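Local coordinates for protein cytosolic phospholipase A2 delta (Homo sapiens, PDB 5IZ5) that hydrolyses glycerophospholipids at the sn-2 position in a calcium-dependent reaction, with a preference for linoleic acid there, at residues V435-S438 and Q443-D446; S367-A372 and I530-F535. The protein carries 3 engineered substitutions. One frame throughout, in Å; residues are numbered along the deposited sequence.

Contact 1: residues V435-S438 and Q443-D446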
loop_
_atom_site.group_PDB
_atom_site.type_symbol
_atom_site.label_atom_id
_atom_site.label_comp_id
_atom_site.label_asym_id
_atom_site.label_seq_id
_atom_site.Cartn_x
_atom_site.Cartn_y
_atom_site.Cartn_z
ATOM N N VAL B 435 3.417 6.085 20.496
ATOM C CA VAL B 435 2.377 6.216 21.497
ATOM C C VAL B 435 1.540 4.941 21.610
ATOM O O VAL B 435 1.294 4.450 22.713
ATOM C CB VAL B 435 1.478 7.415 21.146
ATOM C CG1 VAL B 435 0.155 7.363 21.900
ATOM C CG2 VAL B 435 2.225 8.712 21.416
ATOM N N LEU B 436 1.115 4.419 20.467
ATOM C CA LEU B 436 0.372 3.169 20.425
ATOM C C LEU B 436 1.190 2.048 21.063
ATOM O O LEU B 436 0.669 1.288 21.875
ATOM C CB LEU B 436 0.017 2.804 18.985
ATOM C CG LEU B 436 -0.686 1.469 18.770
ATOM C CD1 LEU B 436 -2.014 1.425 19.517
ATOM C CD2 LEU B 436 -0.893 1.219 17.285
ATOM N N GLU B 437 2.475 1.979 20.716
ATOM C CA GLU B 437 3.373 0.988 21.299
ATOM C C GLU B 437 3.397 1.093 22.818
ATOM O O GLU B 437 3.332 0.082 23.513
ATOM C CB GLU B 437 4.792 1.147 20.749
ATOM C CG GLU B 437 5.751 0.050 21.185
ATOM C CD GLU B 437 7.140 0.213 20.601
ATOM O OE1 GLU B 437 7.720 1.313 20.716
ATOM O OE2 GLU B 437 7.656 -0.760 20.016
ATOM N N SER B 438 3.510 2.319 23.319
ATOM C CA SER B 438 3.492 2.588 24.761
ATOM C C SER B 438 2.176 2.141 25.433
ATOM O O SER B 438 2.189 1.620 26.552
ATOM C CB SER B 438 3.744 4.090 25.025
ATOM O OG SER B 438 5.127 4.399 24.981
ATOM N N GLN B 443 6.521 -0.479 26.675
ATOM C CA GLN B 443 7.941 -0.509 26.342
ATOM C C GLN B 443 8.139 -0.690 24.841
ATOM O O GLN B 443 7.199 -1.007 24.109
ATOM C CB GLN B 443 8.642 -1.663 27.066
ATOM C CG GLN B 443 8.071 -3.038 26.723
ATOM C CD GLN B 443 8.843 -4.180 27.358
ATOM O OE1 GLN B 443 9.950 -3.999 27.859
ATOM N NE2 GLN B 443 8.259 -5.369 27.336
ATOM N N VAL B 444 9.381 -0.517 24.405
ATOM C CA VAL B 444 9.782 -0.841 23.045
ATOM C C VAL B 444 9.569 -2.337 22.827
ATOM O O VAL B 444 10.048 -3.159 23.610
ATOM C CB VAL B 444 11.267 -0.469 22.794
ATOM C CG1 VAL B 444 11.773 -1.051 21.479
ATOM C CG2 VAL B 444 11.436 1.044 22.800
ATOM N N MET B 445 8.851 -2.679 21.761
ATOM C CA MET B 445 8.497 -4.059 21.466
ATOM C C MET B 445 9.212 -4.465 20.186
ATOM O O MET B 445 8.728 -4.203 19.083
ATOM C CB MET B 445 6.981 -4.187 21.311
ATOM C CG MET B 445 6.455 -5.615 21.294
ATOM S SD MET B 445 7.048 -6.654 22.650
ATOM C CE MET B 445 6.750 -5.607 24.071
ATOM N N ASP B 446 10.373 -5.098 20.336
ATOM C CA ASP B 446 11.265 -5.334 19.204
ATOM C C ASP B 446 10.886 -6.599 18.430
ATOM O O ASP B 446 11.635 -7.571 18.397
ATOM C CB ASP B 446 12.721 -5.396 19.685
ATOM C CG ASP B 446 13.724 -5.130 18.570
ATOM O OD1 ASP B 446 13.317 -5.030 17.386
ATOM O OD2 ASP B 446 14.930 -5.018 18.883
HETATM O O HOH W 1 6.605 -2.528 18.113
#
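Glu437 reaches from helix 428-441 to the loop that follows it, and its carboxylate meets the backbone of Met445. With CG anti to the backbone N (chi1 -173°) and the chain extended beyond it, the carboxylate is carried straight out to the loop. Met445 N donates to Glu437 OE2 at 2.9 Å. The bond is nearly straight, at 169° about the hydrogen. It meets OE2 from above the carboxylate plane, 64° out of it.

A water bridges the two segments. It donates to Glu437 OE2 at 2.8 Å and to Met445 O at 2.9 Å. Both polar backbone atoms of Met445 are thus tied to one carboxylate oxygen, one directly and one through the water. OE2 also forms a salt bridge with Arg523. That positive charge, together with the N-H, would probably favour the ionised carboxylate.

The close packing lies along the Glu437 chain. Its CG rests 3.4 Å from Gln443 O, and OE2 is 3.7 Å from Met445 CB. Glu437 itself is buried, and it also touches Cys525 of helix 524-531.

The loop side is looser. Gln443 and Val444 are exposed, and their CB atoms point away from the helix. The CB of Met445 points toward the helix, but two bends in its chain, at chi2 and chi3, turn the thioether away.

This is a local helix-to-loop contact in the PLA2 catalytic domain, away from the active site. An acidic side chain near the C-terminal end of a helix binds the backbone of the chain that leaves it.

Contact 2: residues S367-A372 and I530-F535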
loop_
_atom_site.group_PDB
_atom_site.type_symbol
_atom_site.label_atom_id
_atom_site.label_comp_id
_atom_site.label_asym_id
_atom_site.label_seq_id
_atom_site.Cartn_x
_atom_site.Cartn_y
_atom_site.Cartn_z
ATOM N N SER B 367 -8.108 -4.351 14.738
ATOM C CA SER B 367 -7.965 -5.810 14.677
ATOM C C SER B 367 -6.516 -6.251 14.482
ATOM O O SER B 367 -6.128 -7.316 14.979
ATOM C CB SER B 367 -8.814 -6.395 13.550
ATOM O OG SER B 367 -10.178 -6.371 13.908
ATOM N N THR B 368 -5.722 -5.430 13.781
ATOM C CA THR B 368 -4.307 -5.743 13.538
ATOM C C THR B 368 -3.488 -5.731 14.821
ATOM O O THR B 368 -2.422 -6.349 14.872
ATOM C CB THR B 368 -3.626 -4.778 12.529
ATOM O OG1 THR B 368 -3.562 -3.453 13.072
ATOM C CG2 THR B 368 -4.360 -4.759 11.192
ATOM N N TRP B 369 -3.965 -5.029 15.849
ATOM C CA TRP B 369 -3.262 -4.993 17.131
ATOM C C TRP B 369 -3.309 -6.359 17.802
ATOM O O TRP B 369 -2.314 -6.813 18.370
ATOM C CB TRP B 369 -3.852 -3.945 18.084
ATOM C CG TRP B 369 -3.964 -2.560 17.508
ATOM C CD1 TRP B 369 -3.364 -2.083 16.376
ATOM C CD2 TRP B 369 -4.705 -1.469 18.060
ATOM N NE1 TRP B 369 -3.713 -0.771 16.170
ATOM C CE2 TRP B 369 -4.528 -0.366 17.196
ATOM C CE3 TRP B 369 -5.518 -1.321 19.200
ATOM C CZ2 TRP B 369 -5.124 0.873 17.436
ATOM C CZ3 TRP B 369 -6.116 -0.091 19.438
ATOM C CH2 TRP B 369 -5.916 0.993 18.557
ATOM N N THR B 370 -4.477 -6.997 17.752
ATOM C CA THR B 370 -4.645 -8.348 18.278
ATOM C C THR B 370 -3.740 -9.302 17.509
ATOM O O THR B 370 -2.988 -10.082 18.106
ATOM C CB THR B 370 -6.102 -8.821 18.133
ATOM O OG1 THR B 370 -6.978 -7.864 18.732
ATOM C CG2 THR B 370 -6.317 -10.180 18.803
ATOM N N MET B 371 -3.809 -9.206 16.184
ATOM C CA MET B 371 -3.037 -10.062 15.301
ATOM C C MET B 371 -1.543 -9.914 15.561
ATOM O O MET B 371 -0.834 -10.905 15.726
ATOM C CB MET B 371 -3.350 -9.741 13.835
ATOM C CG MET B 371 -4.777 -10.082 13.438
ATOM S SD MET B 371 -5.269 -9.359 11.867
ATOM C CE MET B 371 -4.199 -10.255 10.741
ATOM N N ALA B 372 -1.072 -8.675 15.617
ATOM C CA ALA B 372 0.350 -8.410 15.799
ATOM C C ALA B 372 0.861 -8.953 17.129
ATOM O O ALA B 372 1.911 -9.591 17.188
ATOM C CB ALA B 372 0.625 -6.921 15.703
ATOM N N ILE B 530 0.343 2.484 10.624
ATOM C CA ILE B 530 -0.186 2.608 9.253
ATOM C C ILE B 530 -1.556 1.965 9.175
ATOM O O ILE B 530 -2.503 2.554 8.657
ATOM C CB ILE B 530 0.672 1.843 8.203
ATOM C CG1 ILE B 530 2.151 2.239 8.238
ATOM C CG2 ILE B 530 0.086 1.956 6.790
ATOM C CD1 ILE B 530 2.448 3.689 7.999
ATOM N N TRP B 531 -1.645 0.732 9.662
ATOM C CA TRP B 531 -2.885 -0.041 9.595
ATOM C C TRP B 531 -4.032 0.637 10.343
ATOM O O TRP B 531 -5.187 0.522 9.940
ATOM C CB TRP B 531 -2.663 -1.455 10.146
ATOM C CG TRP B 531 -1.655 -2.248 9.356
ATOM C CD1 TRP B 531 -1.402 -2.156 8.016
ATOM C CD2 TRP B 531 -0.792 -3.267 9.855
ATOM N NE1 TRP B 531 -0.432 -3.046 7.651
ATOM C CE2 TRP B 531 -0.037 -3.744 8.762
ATOM C CE3 TRP B 531 -0.573 -3.820 11.126
ATOM C CZ2 TRP B 531 0.915 -4.751 8.897
ATOM C CZ3 TRP B 531 0.382 -4.814 11.259
ATOM C CH2 TRP B 531 1.108 -5.272 10.151
ATOM N N SER B 532 -3.703 1.318 11.434
ATOM C CA SER B 532 -4.688 1.992 12.261
ATOM C C SER B 532 -4.518 3.516 12.250
ATOM O O SER B 532 -4.846 4.174 13.248
ATOM C CB SER B 532 -4.620 1.452 13.697
ATOM O OG SER B 532 -3.377 1.740 14.317
ATOM N N ASN B 533 -4.007 4.078 11.144
ATOM C CA ASN B 533 -3.756 5.538 11.093
ATOM C C ASN B 533 -4.989 6.449 10.984
ATOM O O ASN B 533 -4.857 7.667 10.872
ATOM C CB ASN B 533 -2.653 5.940 10.084
ATOM C CG ASN B 533 -3.059 5.812 8.624
ATOM O OD1 ASN B 533 -4.223 5.629 8.278
ATOM N ND2 ASN B 533 -2.061 5.919 7.741
ATOM N N ILE B 534 -6.186 5.870 11.061
ATOM C CA ILE B 534 -7.381 6.671 11.341
ATOM C C ILE B 534 -7.128 7.494 12.614
ATOM O O ILE B 534 -7.601 8.619 12.747
ATOM C CB ILE B 534 -8.663 5.807 11.487
ATOM C CG1 ILE B 534 -9.917 6.686 11.492
ATOM C CG2 ILE B 534 -8.619 4.957 12.754
ATOM C CD1 ILE B 534 -10.299 7.200 10.121
ATOM N N PHE B 535 -6.338 6.938 13.529
ATOM C CA PHE B 535 -6.009 7.639 14.767
ATOM C C PHE B 535 -5.105 8.857 14.571
ATOM O O PHE B 535 -5.118 9.755 15.411
ATOM C CB PHE B 535 -5.393 6.700 15.799
ATOM C CG PHE B 535 -6.381 5.773 16.445
ATOM C CD1 PHE B 535 -6.932 6.038 17.700
ATOM C CD2 PHE B 535 -6.759 4.625 15.791
ATOM C CE1 PHE B 535 -7.844 5.161 18.268
ATOM C CE2 PHE B 535 -7.670 3.750 16.346
ATOM C CZ PHE B 535 -8.217 4.016 17.588
#
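Helix 367-375 is the helix of the nucleophile elbow, the strand-turn-helix that presents Ser365, the catalytic nucleophile. Its first turns pack on the junction between helices 524-531 and 534-543. The polar link is Trp369 NE1 to Ser532 OG, 3.1 Å long and bent to 151° at the hydrogen. The oxygen lies in the indole plane, at the ring edge. Ser532 OG sits between its own backbone N and carbonyl carbon (chi1 64°), where it can face the indole and still bond to Glu528 O one turn back. A second indole, Trp432 NE1, also bonds to it. This buried hydroxyl is therefore held by three partners.

Ser532 and Phe535 both meet the indole of Trp369. Trp369 CH2 is 3.9 Å from Phe535 CZ. The rings cross at an angle, with planes at 47° and the centroids of the Trp369 six-membered ring and the Phe535 ring 5.6 Å apart.

A second patch joins Thr368 and Trp531. Thr368 CB is 3.5 Å from Trp531 CE3, while its methyl CG2 is 3.9 Å from Trp531 CB. The hydroxyl OG1 finds its polar partner in Ser365 O, so the same residue that packs on Trp531 also bonds to the backbone of the nucleophile.

Every touching residue is buried. Trp432 and Leu436 of helix 428-441 pack against Trp369, as does Met339 of helix 335-351. Tyr466 of strand 463-471 stacks on Trp531, and Phe487 of strand 482-487 meets it edge-to-face.

In the fold
The centres of contacts 1 and 2 lie about 13 Å apart, and contact 1 is nested in the chain between the segments of contact 2. Helix 428-441 joins them. Leu436 CD2 packs 3.6 Å from Trp369 NE1 and 3.9 Å from Ser532 OG, while Glu437, the next residue, faces the loop at 443-446. Contact 2 is the one beside the catalytic machinery. The nearest side-chain atoms of Ser532 and the nucleophile Ser365 are about 4 Å apart. The side chain of Phe535 comes within about 4 Å of Gly335, a substrate-binding residue. Asn533 OD1 accepts a hydrogen bond from the backbone N of Asp651, probably the proton acceptor.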